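Unsaturated glucuronyl hydrolase (Streptococcus agalactiae, PDB 2ZZR) hydrolyses unsaturated disaccharides derived from chondroitin, hyaluronan and heparin, releasing the unsaturated uronic acid at their non-reducing end. Local coordinates at residues F156-G161 with E167-I172; E148-K153 with A198-Y203; K34-L39 with W78-Y83; I41-F46 with G71-C76. All coordinates share one frame; numbering follows the deposited sequence.

Contact 1. Residues F156-G161 with E167-I172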
# COMPACT_ATOMS: atom_id res chain seq x y z
N PHE A 156 8.60 15.00 -10.46
CA PHE A 156 7.61 14.07 -9.92
C PHE A 156 6.93 13.28 -11.03
O PHE A 156 6.94 13.69 -12.20
CB PHE A 156 6.56 14.82 -9.09
CG PHE A 156 5.68 15.72 -9.92
CD1 PHE A 156 6.10 17.01 -10.26
CD2 PHE A 156 4.44 15.28 -10.37
CE1 PHE A 156 5.30 17.84 -11.04
CE2 PHE A 156 3.62 16.10 -11.15
CZ PHE A 156 4.06 17.39 -11.48
N ILE A 157 6.34 12.15 -10.65
CA ILE A 157 5.54 11.34 -11.57
C ILE A 157 4.11 11.87 -11.52
O ILE A 157 3.47 11.84 -10.46
CB ILE A 157 5.57 9.84 -11.20
CG1 ILE A 157 7.00 9.31 -11.27
CG2 ILE A 157 4.63 9.02 -12.10
CD1 ILE A 157 7.21 8.01 -10.54
N GLN A 158 3.63 12.37 -12.65
CA GLN A 158 2.29 12.94 -12.71
C GLN A 158 1.21 11.87 -12.63
O GLN A 158 1.31 10.82 -13.29
CB GLN A 158 2.10 13.80 -13.97
CG GLN A 158 0.84 14.69 -13.90
CD GLN A 158 0.51 15.38 -15.21
OE1 GLN A 158 -0.67 15.60 -15.53
NE2 GLN A 158 1.53 15.74 -15.97
N ALA A 159 0.19 12.14 -11.83
CA ALA A 159 -0.98 11.27 -11.73
C ALA A 159 -1.76 11.28 -13.05
O ALA A 159 -1.47 12.09 -13.95
CB ALA A 159 -1.86 11.73 -10.58
N TRP A 160 -2.72 10.36 -13.17
CA TRP A 160 -3.58 10.26 -14.36
C TRP A 160 -4.17 11.60 -14.78
O TRP A 160 -4.40 12.49 -13.95
CB TRP A 160 -4.70 9.23 -14.14
CG TRP A 160 -5.41 9.33 -12.82
CD1 TRP A 160 -5.13 8.62 -11.68
CD2 TRP A 160 -6.52 10.18 -12.49
NE1 TRP A 160 -5.99 8.98 -10.67
CE2 TRP A 160 -6.86 9.93 -11.14
CE3 TRP A 160 -7.27 11.12 -13.21
CZ2 TRP A 160 -7.91 10.59 -10.50
CZ3 TRP A 160 -8.32 11.77 -12.57
CH2 TRP A 160 -8.63 11.51 -11.23
N GLY A 161 -4.41 11.72 -16.08
CA GLY A 161 -4.88 12.97 -16.68
C GLY A 161 -4.00 13.36 -17.85
O GLY A 161 -3.19 12.57 -18.34
N GLU A 167 -4.06 22.00 -14.86
CA GLU A 167 -5.16 21.60 -13.98
C GLU A 167 -5.07 20.13 -13.54
O GLU A 167 -5.81 19.70 -12.65
CB GLU A 167 -6.53 21.89 -14.61
CG GLU A 167 -6.70 23.34 -15.10
CD GLU A 167 -6.38 24.39 -14.03
OE1 GLU A 167 -5.78 25.42 -14.39
OE2 GLU A 167 -6.72 24.17 -12.84
N HIS A 168 -4.17 19.38 -14.17
CA HIS A 168 -3.91 17.97 -13.84
C HIS A 168 -2.49 17.75 -13.32
O HIS A 168 -2.11 16.61 -13.03
CB HIS A 168 -4.08 17.10 -15.09
CG HIS A 168 -5.48 17.04 -15.62
ND1 HIS A 168 -5.83 16.23 -16.66
CD2 HIS A 168 -6.60 17.69 -15.24
CE1 HIS A 168 -7.12 16.38 -16.92
NE2 HIS A 168 -7.61 17.27 -16.08
N TYR A 169 -1.71 18.82 -13.23
CA TYR A 169 -0.26 18.73 -13.01
C TYR A 169 0.04 18.51 -11.53
O TYR A 169 0.32 19.45 -10.78
CB TYR A 169 0.40 20.00 -13.54
CG TYR A 169 1.87 19.87 -13.85
CD1 TYR A 169 2.31 19.17 -14.97
CD2 TYR A 169 2.83 20.49 -13.04
CE1 TYR A 169 3.67 19.07 -15.27
CE2 TYR A 169 4.19 20.39 -13.33
CZ TYR A 169 4.59 19.69 -14.44
OH TYR A 169 5.93 19.59 -14.74
N ARG A 170 -0.04 17.25 -11.12
CA ARG A 170 -0.05 16.93 -9.71
C ARG A 170 0.50 15.53 -9.46
O ARG A 170 0.52 14.69 -10.38
CB ARG A 170 -1.48 17.02 -9.17
CG ARG A 170 -2.38 15.84 -9.59
CD ARG A 170 -3.82 16.26 -9.87
NE ARG A 170 -4.69 15.08 -9.98
CZ ARG A 170 -4.79 14.30 -11.05
NH1 ARG A 170 -5.60 13.25 -11.03
NH2 ARG A 170 -4.08 14.55 -12.15
N LEU A 171 0.94 15.29 -8.23
CA LEU A 171 1.25 13.94 -7.76
C LEU A 171 0.21 13.52 -6.73
O LEU A 171 -0.46 14.37 -6.13
CB LEU A 171 2.67 13.86 -7.17
CG LEU A 171 3.06 14.70 -5.93
CD1 LEU A 171 2.51 14.13 -4.62
CD2 LEU A 171 4.58 14.85 -5.84
N ILE A 172 0.09 12.22 -6.50
CA ILE A 172 -0.79 11.68 -5.48
C ILE A 172 0.07 10.84 -4.54
O ILE A 172 1.05 10.24 -4.97
CB ILE A 172 -1.97 10.88 -6.11
CG1 ILE A 172 -2.84 11.83 -6.96
CG2 ILE A 172 -2.81 10.18 -5.04
CD1 ILE A 172 -3.94 11.14 -7.74
O HOH W 1 1.42 10.76 -8.79
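Ala159 N donates to Arg170 O across 3.0 Å in a nearly straight bond, while the two segments run 125° apart end to end and a water, accepting from Ile172 N and donating to Ile157 O, bridges them farther along. The side chain of Arg170 does most of the remaining work. Its CG sits between the backbone N and the carbonyl carbon (chi1 74°), and the bent chain brings the guanidinium back over the other segment. There NH2 gives one hydrogen to Trp160 O at 2.8 Å and another to His168 O at 3.0 Å, both acceptors lying in the guanidinium plane, so the group is held against rotation. NH1 is then poised 3.2 Å above the Trp160 ring, with the two planes 81° apart, a cation-pi contact that suits a long cationic side chain beside an indole. Ala159 CB lies over one guanidinium face and also meets Ile172 CD1 at 3.6 Å; a small residue fits between the two. Gly161 suits its place because its backbone angles, and His168 ND1 only 3.4 Å from its CA, leave no room for a side chain; that ND1 is hydrogen-bonded to Glu162 N. At the other end Phe156 turns its edge to the face of Tyr169, with CZ 3.5 Å from CE2, and Tyr169 OH binds Lys153 O. Ile172 lies next to Asp174, the likely proton donor, and Trp160 near Asp114, the likely nucleophile: a loop-and-strand wall beside the active site of a family 88 glycoside hydrolase.

Contact 2. Residues E148-K153 with A198-Y203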
# COMPACT_ATOMS: atom_id res chain seq x y z
N GLU A 148 7.20 7.30 -18.28
CA GLU A 148 6.58 8.20 -19.27
C GLU A 148 5.86 9.38 -18.63
O GLU A 148 5.67 10.42 -19.27
CB GLU A 148 5.59 7.44 -20.16
CG GLU A 148 6.20 6.40 -21.09
CD GLU A 148 5.14 5.57 -21.82
OE1 GLU A 148 3.93 5.90 -21.72
OE2 GLU A 148 5.52 4.58 -22.48
N ARG A 149 5.44 9.23 -17.37
CA ARG A 149 4.69 10.28 -16.67
C ARG A 149 5.57 11.22 -15.84
O ARG A 149 5.05 12.14 -15.19
CB ARG A 149 3.56 9.68 -15.83
CG ARG A 149 2.58 8.84 -16.65
CD ARG A 149 1.27 8.60 -15.90
NE ARG A 149 0.43 9.80 -15.83
CZ ARG A 149 -0.33 10.25 -16.83
NH1 ARG A 149 -0.37 9.61 -18.00
NH2 ARG A 149 -1.05 11.36 -16.67
N TYR A 150 6.88 11.01 -15.86
CA TYR A 150 7.80 11.85 -15.11
C TYR A 150 7.86 13.27 -15.66
O TYR A 150 8.00 13.47 -16.87
CB TYR A 150 9.22 11.26 -15.09
CG TYR A 150 10.21 12.11 -14.33
CD1 TYR A 150 11.25 12.78 -15.00
CD2 TYR A 150 10.12 12.26 -12.95
CE1 TYR A 150 12.16 13.57 -14.31
CE2 TYR A 150 11.03 13.04 -12.25
CZ TYR A 150 12.05 13.69 -12.93
OH TYR A 150 12.95 14.46 -12.23
N GLN A 151 7.75 14.25 -14.76
CA GLN A 151 7.86 15.66 -15.10
C GLN A 151 9.13 16.28 -14.51
O GLN A 151 9.27 16.37 -13.30
CB GLN A 151 6.62 16.42 -14.61
CG GLN A 151 5.30 15.95 -15.23
CD GLN A 151 5.18 16.25 -16.73
OE1 GLN A 151 4.25 15.79 -17.39
NE2 GLN A 151 6.13 17.01 -17.27
N GLU A 152 10.04 16.70 -15.39
CA GLU A 152 11.29 17.35 -14.98
C GLU A 152 11.06 18.63 -14.18
O GLU A 152 11.84 18.96 -13.28
CB GLU A 152 12.17 17.64 -16.20
CG GLU A 152 12.84 16.41 -16.79
CD GLU A 152 13.72 16.74 -17.99
OE1 GLU A 152 14.24 15.78 -18.61
OE2 GLU A 152 13.89 17.94 -18.32
N LYS A 153 10.00 19.36 -14.52
CA LYS A 153 9.65 20.58 -13.82
C LYS A 153 8.82 20.27 -12.57
O LYS A 153 7.59 20.17 -12.62
CB LYS A 153 8.93 21.56 -14.76
CG LYS A 153 9.79 22.00 -15.93
CD LYS A 153 9.21 23.21 -16.63
CE LYS A 153 10.20 23.81 -17.63
NZ LYS A 153 11.37 24.42 -16.93
N ALA A 198 12.78 8.06 -9.24
CA ALA A 198 12.26 7.59 -7.95
C ALA A 198 12.66 8.52 -6.80
O ALA A 198 11.83 8.92 -5.98
CB ALA A 198 12.73 6.16 -7.67
N VAL A 199 13.94 8.89 -6.76
CA VAL A 199 14.45 9.75 -5.70
C VAL A 199 13.82 11.14 -5.76
O VAL A 199 13.34 11.66 -4.74
CB VAL A 199 15.99 9.83 -5.75
CG1 VAL A 199 16.51 10.91 -4.82
CG2 VAL A 199 16.58 8.47 -5.40
N ASN A 200 13.80 11.74 -6.96
CA ASN A 200 13.20 13.06 -7.16
C ASN A 200 11.74 13.06 -6.75
O ASN A 200 11.28 13.97 -6.05
CB ASN A 200 13.32 13.53 -8.61
CG ASN A 200 14.73 13.93 -8.98
OD1 ASN A 200 15.62 13.98 -8.13
ND2 ASN A 200 14.95 14.20 -10.27
N HIS A 201 11.02 12.03 -7.19
CA HIS A 201 9.61 11.89 -6.84
C HIS A 201 9.43 11.75 -5.34
O HIS A 201 8.52 12.34 -4.76
CB HIS A 201 8.94 10.71 -7.53
CG HIS A 201 7.50 10.57 -7.17
ND1 HIS A 201 6.49 11.17 -7.90
CD2 HIS A 201 6.89 9.98 -6.11
CE1 HIS A 201 5.33 10.92 -7.33
NE2 HIS A 201 5.54 10.20 -6.24
N PHE A 202 10.31 10.98 -4.70
CA PHE A 202 10.22 10.85 -3.26
C PHE A 202 10.30 12.21 -2.56
O PHE A 202 9.45 12.53 -1.73
CB PHE A 202 11.26 9.89 -2.65
CG PHE A 202 11.12 9.81 -1.16
CD1 PHE A 202 10.20 8.94 -0.59
CD2 PHE A 202 11.81 10.70 -0.34
CE1 PHE A 202 10.01 8.91 0.80
CE2 PHE A 202 11.63 10.68 1.04
CZ PHE A 202 10.72 9.79 1.61
N TYR A 203 11.32 12.99 -2.88
CA TYR A 203 11.50 14.29 -2.21
C TYR A 203 10.41 15.29 -2.54
O TYR A 203 10.00 16.05 -1.68
CB TYR A 203 12.89 14.86 -2.47
CG TYR A 203 13.98 14.12 -1.72
CD1 TYR A 203 14.96 13.41 -2.40
CD2 TYR A 203 14.00 14.11 -0.32
CE1 TYR A 203 15.95 12.72 -1.71
CE2 TYR A 203 14.99 13.42 0.38
CZ TYR A 203 15.96 12.73 -0.32
OH TYR A 203 16.95 12.05 0.36
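Tyr150 reaches across to the helix with the end of its ring and meets the amide of Asn200, whose ND2 donates to Tyr150 OH at 2.8 Å. The bond is nearly straight, 166° at the hydrogen, and the hydroxyl oxygen lies almost in the amide plane, so the N-H points squarely at its acceptor. Ring and amide are turned only 29° from one another, and only the hydroxyl and the amide nitrogen come close: the nearest ring carbon, Tyr150 CZ, is already 4.0 Å from Asn200 ND2. The backbones stay well apart, and the long phenol is what spans the gap. Its CG is anti to the backbone N, which carries the ring out from the strand toward the helix. On the other side, Asn200 OD1 lies on the same side of the CB-CG bond as CA (chi2 -7°), which leaves ND2 on the far side, directed to the phenol. The short asparagine places a donor just off the helix flank, and tyrosine supplies an oxygen at the end of a rigid ring; each suits the other. The contact is small, burying 95 Å² in all, and lies near the surface. The next residue, His201, accepts from Ile157 N with its ND1, so the helix is joined to both strands of the same small sheet. The result is a short antiparallel beta hairpin, strands 150-151 and 156-157, fastened by side chains to helix 192-209 of the alpha-helical barrel.

Contact 3. Residues K34-L39 with W78-Y83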
# COMPACT_ATOMS: atom_id res chain seq x y z
N LYS A 34 -7.05 -19.48 7.56
CA LYS A 34 -8.42 -19.00 7.32
C LYS A 34 -8.48 -18.15 6.03
O LYS A 34 -9.40 -18.30 5.23
CB LYS A 34 -8.95 -18.22 8.52
CG LYS A 34 -10.46 -17.92 8.46
CD LYS A 34 -10.99 -17.28 9.74
CE LYS A 34 -10.51 -15.84 9.90
NZ LYS A 34 -11.19 -15.14 11.01
N ALA A 35 -7.49 -17.28 5.84
CA ALA A 35 -7.40 -16.48 4.61
C ALA A 35 -7.25 -17.37 3.38
O ALA A 35 -7.90 -17.13 2.35
CB ALA A 35 -6.24 -15.48 4.70
N LEU A 36 -6.40 -18.39 3.47
CA LEU A 36 -6.16 -19.29 2.35
C LEU A 36 -7.39 -20.10 1.94
O LEU A 36 -7.61 -20.33 0.75
CB LEU A 36 -4.96 -20.21 2.62
CG LEU A 36 -3.66 -19.72 1.97
CD1 LEU A 36 -3.29 -18.28 2.38
CD2 LEU A 36 -2.51 -20.68 2.26
N LYS A 37 -8.19 -20.50 2.92
CA LYS A 37 -9.47 -21.18 2.66
C LYS A 37 -10.36 -20.31 1.78
O LYS A 37 -10.98 -20.80 0.83
CB LYS A 37 -10.18 -21.53 3.96
CG LYS A 37 -9.57 -22.73 4.69
CD LYS A 37 -10.25 -22.94 6.01
CE LYS A 37 -9.57 -24.04 6.81
NZ LYS A 37 -10.20 -24.16 8.16
N GLN A 38 -10.41 -19.01 2.09
CA GLN A 38 -11.16 -18.06 1.26
C GLN A 38 -10.53 -17.88 -0.12
O GLN A 38 -11.24 -17.80 -1.12
CB GLN A 38 -11.30 -16.70 1.97
CG GLN A 38 -12.31 -15.75 1.29
CD GLN A 38 -13.70 -16.37 1.17
OE1 GLN A 38 -14.37 -16.63 2.17
NE2 GLN A 38 -14.13 -16.62 -0.07
N LEU A 39 -9.20 -17.83 -0.19
CA LEU A 39 -8.50 -17.68 -1.47
C LEU A 39 -8.76 -18.85 -2.41
O LEU A 39 -8.96 -18.65 -3.61
CB LEU A 39 -6.99 -17.47 -1.28
CG LEU A 39 -6.52 -16.12 -0.71
CD1 LEU A 39 -5.00 -16.07 -0.72
CD2 LEU A 39 -7.09 -14.93 -1.50
N TRP A 78 0.39 -15.22 -4.70
CA TRP A 78 1.82 -15.45 -4.49
C TRP A 78 2.16 -15.56 -3.01
O TRP A 78 2.99 -16.40 -2.62
CB TRP A 78 2.69 -14.36 -5.15
CG TRP A 78 2.79 -14.43 -6.64
CD1 TRP A 78 2.53 -13.42 -7.53
CD2 TRP A 78 3.16 -15.57 -7.43
NE1 TRP A 78 2.74 -13.86 -8.82
CE2 TRP A 78 3.11 -15.17 -8.79
CE3 TRP A 78 3.52 -16.90 -7.12
CZ2 TRP A 78 3.41 -16.05 -9.84
CZ3 TRP A 78 3.82 -17.77 -8.17
CH2 TRP A 78 3.77 -17.34 -9.51
N LEU A 79 1.52 -14.74 -2.17
CA LEU A 79 1.75 -14.83 -0.73
C LEU A 79 1.33 -16.19 -0.20
O LEU A 79 2.05 -16.81 0.58
CB LEU A 79 0.99 -13.73 0.01
CG LEU A 79 1.59 -12.34 -0.18
CD1 LEU A 79 0.65 -11.34 0.45
CD2 LEU A 79 2.99 -12.25 0.46
N ALA A 80 0.16 -16.65 -0.64
CA ALA A 80 -0.35 -17.98 -0.28
C ALA A 80 0.61 -19.06 -0.76
O ALA A 80 0.88 -20.03 -0.03
CB ALA A 80 -1.74 -18.19 -0.89
N TYR A 81 1.13 -18.89 -1.97
CA TYR A 81 2.09 -19.83 -2.57
C TYR A 81 3.38 -19.93 -1.76
O TYR A 81 3.94 -21.01 -1.61
CB TYR A 81 2.40 -19.44 -4.02
CG TYR A 81 3.43 -20.33 -4.67
CD1 TYR A 81 4.71 -19.85 -4.96
CD2 TYR A 81 3.14 -21.66 -5.00
CE1 TYR A 81 5.67 -20.67 -5.56
CE2 TYR A 81 4.08 -22.48 -5.59
CZ TYR A 81 5.34 -21.98 -5.87
OH TYR A 81 6.28 -22.78 -6.46
N GLU A 82 3.85 -18.80 -1.23
CA GLU A 82 5.02 -18.81 -0.35
C GLU A 82 4.75 -19.59 0.92
O GLU A 82 5.66 -20.21 1.48
CB GLU A 82 5.44 -17.39 0.00
CG GLU A 82 5.95 -16.62 -1.19
CD GLU A 82 6.82 -15.47 -0.79
OE1 GLU A 82 6.56 -14.34 -1.27
OE2 GLU A 82 7.75 -15.69 0.00
N TYR A 83 3.50 -19.55 1.38
CA TYR A 83 3.11 -20.24 2.60
C TYR A 83 3.03 -21.75 2.44
O TYR A 83 3.50 -22.48 3.31
CB TYR A 83 1.78 -19.70 3.13
CG TYR A 83 1.34 -20.36 4.41
CD1 TYR A 83 1.92 -20.02 5.63
CD2 TYR A 83 0.34 -21.34 4.41
CE1 TYR A 83 1.52 -20.61 6.81
CE2 TYR A 83 -0.07 -21.94 5.58
CZ TYR A 83 0.53 -21.58 6.78
OH TYR A 83 0.13 -22.17 7.96
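Tyr83 brings the one flat group of this contact, and its CD2 carbon takes Leu36 CD2 at 3.6 Å, the methyl coming in at a slant to the ring; the ring also meets that of Tyr390. This is helix-to-helix packing in the alpha-helical barrel of family 88 hydrolases, joining helix 25-46 to helix 70-84. The axes of the two short segments pass 10.8 Å apart, with a crossing angle of -123°. Ala80 faces Leu36 where the backbones are nearest, their CA atoms 6.5 Å apart. A small residue is well suited here, since its bare CB lets the leucine settle against the opposing helix. Leu36 forks round this point: one methyl goes to Ala80, the other to the tyrosine. The Tyr83 ring extends away from its own amide nitrogen (chi1 -179°), and its hydroxyl, beyond the apolar contact, is hydrogen-bonded to Glu33 OE2, about one turn before Leu36. A tyrosine thus serves both needs, apolar along its ring and polar at its hydroxyl. Leu39, one turn after Leu36, closes in on the same alanine, its CD1 standing 3.9 Å from Ala80 CB, whereas Leu36 CD1 comes to 3.6 Å from that CB.

Contact 4. Residues I41-F46 with G71-C76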
# COMPACT_ATOMS: atom_id res chain seq x y z
N ILE A 41 -11.40 -20.88 -2.41
CA ILE A 41 -12.80 -20.69 -2.82
C ILE A 41 -12.91 -19.63 -3.92
O ILE A 41 -13.67 -19.80 -4.88
CB ILE A 41 -13.69 -20.35 -1.59
CG1 ILE A 41 -13.86 -21.58 -0.70
CG2 ILE A 41 -15.06 -19.79 -2.01
CD1 ILE A 41 -14.49 -21.31 0.65
N ASN A 42 -12.13 -18.56 -3.80
CA ASN A 42 -12.15 -17.48 -4.80
C ASN A 42 -11.41 -17.76 -6.11
O ASN A 42 -11.77 -17.20 -7.14
CB ASN A 42 -11.69 -16.16 -4.17
CG ASN A 42 -12.72 -15.57 -3.23
OD1 ASN A 42 -13.85 -16.07 -3.13
ND2 ASN A 42 -12.35 -14.49 -2.54
N ILE A 43 -10.39 -18.61 -6.08
CA ILE A 43 -9.71 -19.02 -7.32
C ILE A 43 -10.73 -19.63 -8.30
O ILE A 43 -10.68 -19.38 -9.51
CB ILE A 43 -8.53 -19.99 -7.05
CG1 ILE A 43 -7.36 -19.24 -6.41
CG2 ILE A 43 -8.05 -20.68 -8.34
CD1 ILE A 43 -6.17 -20.12 -6.02
N ASP A 44 -11.65 -20.40 -7.76
CA ASP A 44 -12.72 -21.00 -8.54
C ASP A 44 -13.78 -19.97 -8.97
O ASP A 44 -14.32 -20.05 -10.08
CB ASP A 44 -13.36 -22.16 -7.76
CG ASP A 44 -12.38 -23.30 -7.49
OD1 ASP A 44 -11.53 -23.61 -8.35
OD2 ASP A 44 -12.47 -23.90 -6.40
N TYR A 45 -14.06 -19.02 -8.09
CA TYR A 45 -15.00 -17.93 -8.36
C TYR A 45 -14.51 -16.98 -9.46
O TYR A 45 -15.27 -16.64 -10.38
CB TYR A 45 -15.29 -17.16 -7.06
CG TYR A 45 -16.30 -16.02 -7.19
CD1 TYR A 45 -15.89 -14.69 -7.07
CD2 TYR A 45 -17.65 -16.27 -7.41
CE1 TYR A 45 -16.79 -13.64 -7.18
CE2 TYR A 45 -18.57 -15.22 -7.52
CZ TYR A 45 -18.13 -13.91 -7.41
OH TYR A 45 -19.02 -12.87 -7.50
N PHE A 46 -13.25 -16.57 -9.39
CA PHE A 46 -12.68 -15.64 -10.36
C PHE A 46 -12.16 -16.29 -11.63
O PHE A 46 -12.16 -15.67 -12.69
CB PHE A 46 -11.60 -14.75 -9.72
CG PHE A 46 -12.11 -13.89 -8.60
CD1 PHE A 46 -13.15 -12.99 -8.82
CD2 PHE A 46 -11.56 -13.98 -7.33
CE1 PHE A 46 -13.63 -12.20 -7.79
CE2 PHE A 46 -12.05 -13.20 -6.28
CZ PHE A 46 -13.08 -12.30 -6.52
N GLY A 71 -3.38 -6.39 -9.67
CA GLY A 71 -2.14 -6.95 -9.12
C GLY A 71 -2.26 -7.44 -7.69
O GLY A 71 -1.53 -8.35 -7.28
N PHE A 72 -3.18 -6.85 -6.92
CA PHE A 72 -3.39 -7.23 -5.52
C PHE A 72 -3.97 -8.64 -5.40
O PHE A 72 -3.64 -9.37 -4.46
CB PHE A 72 -4.29 -6.23 -4.78
CG PHE A 72 -3.67 -4.87 -4.63
CD1 PHE A 72 -2.50 -4.70 -3.89
CD2 PHE A 72 -4.26 -3.75 -5.23
CE1 PHE A 72 -1.92 -3.43 -3.75
CE2 PHE A 72 -3.68 -2.49 -5.10
CZ PHE A 72 -2.51 -2.33 -4.35
N TRP A 73 -4.80 -9.03 -6.36
CA TRP A 73 -5.31 -10.40 -6.43
C TRP A 73 -4.16 -11.40 -6.62
O TRP A 73 -3.99 -12.33 -5.82
CB TRP A 73 -6.35 -10.54 -7.55
CG TRP A 73 -6.68 -11.98 -7.92
CD1 TRP A 73 -6.44 -12.59 -9.11
CD2 TRP A 73 -7.29 -12.97 -7.07
NE1 TRP A 73 -6.87 -13.90 -9.07
CE2 TRP A 73 -7.39 -14.16 -7.83
CE3 TRP A 73 -7.77 -12.96 -5.75
CZ2 TRP A 73 -7.95 -15.33 -7.31
CZ3 TRP A 73 -8.33 -14.13 -5.23
CH2 TRP A 73 -8.41 -15.30 -6.01
N THR A 74 -3.35 -11.18 -7.65
CA THR A 74 -2.18 -12.01 -7.94
C THR A 74 -1.23 -12.04 -6.74
O THR A 74 -0.68 -13.09 -6.39
CB THR A 74 -1.44 -11.55 -9.20
OG1 THR A 74 -2.38 -11.30 -10.26
CG2 THR A 74 -0.44 -12.62 -9.67
N GLY A 75 -1.05 -10.88 -6.09
CA GLY A 75 -0.24 -10.80 -4.87
C GLY A 75 -0.71 -11.70 -3.75
O GLY A 75 0.11 -12.33 -3.06
N CYS A 76 -2.03 -11.78 -3.55
CA CYS A 76 -2.61 -12.69 -2.55
C CYS A 76 -2.24 -14.14 -2.89
O CYS A 76 -1.85 -14.92 -2.01
CB CYS A 76 -4.14 -12.57 -2.48
SG CYS A 76 -4.78 -11.05 -1.70
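Asn42 is the first residue of its segment to touch Trp73, and it does so through its aliphatic part: its CB is 3.9 Å from Trp73 CH2. The two helices, 25-46 and 70-84, belong to the alpha-helical barrel of the family, and here their short segments cross at -141° with axes 12.2 Å apart, a gap wide enough to need a large side chain to fill it. The indole of Trp73 does so: a first torsion of 166° sets it opposite its own amide nitrogen and throws the six-membered ring across to the other helix. The polar end of Asn42 is occupied elsewhere, OD1 accepting from Gly354 N and ND2 giving to Arg355 O, so asparagine serves the helix packing and a neighbouring loop at once. Next along, Ile43 meets the rim of the indole: its backbone N lies near the plane at the ring edge, and CG1 stands 4.1 Å from Trp73 CZ2, a branched aliphatic chain running at about a right angle to the tryptophan. A turn later Phe46 comes over one face of the same ring. It offers its own edge, giving an edge-to-face pair with centroids 5.0 Å apart and planes at 71°. Pro51 of strand 50-56 touches both aromatic side chains. In the pair itself Phe46 CD2 points in, 3.6 Å above the indole plane and 3.7 Å from Trp73 CH2.

Overall arrangement
The four contacts form two groups. Contacts 1 and 2 have centres 10 Å apart and share a hairpin, in which Gln151 N lies 2.7 Å from Phe156 O, a probable hydrogen bond. Contacts 3 and 4 also have centres 10 Å apart; they use successive parts of helices 25-46 and 70-84, and Leu39 CD2 touches Trp73 CZ3. The groups do not meet: contacts 1 and 3 have centres about 35 Å apart, on opposite sides of the chain's centre. Contact 1 alone borders the active site, its nearest side-chain atoms coming within about 3 Å of the side chain of Asp174 and about 5 Å of that of Asp114.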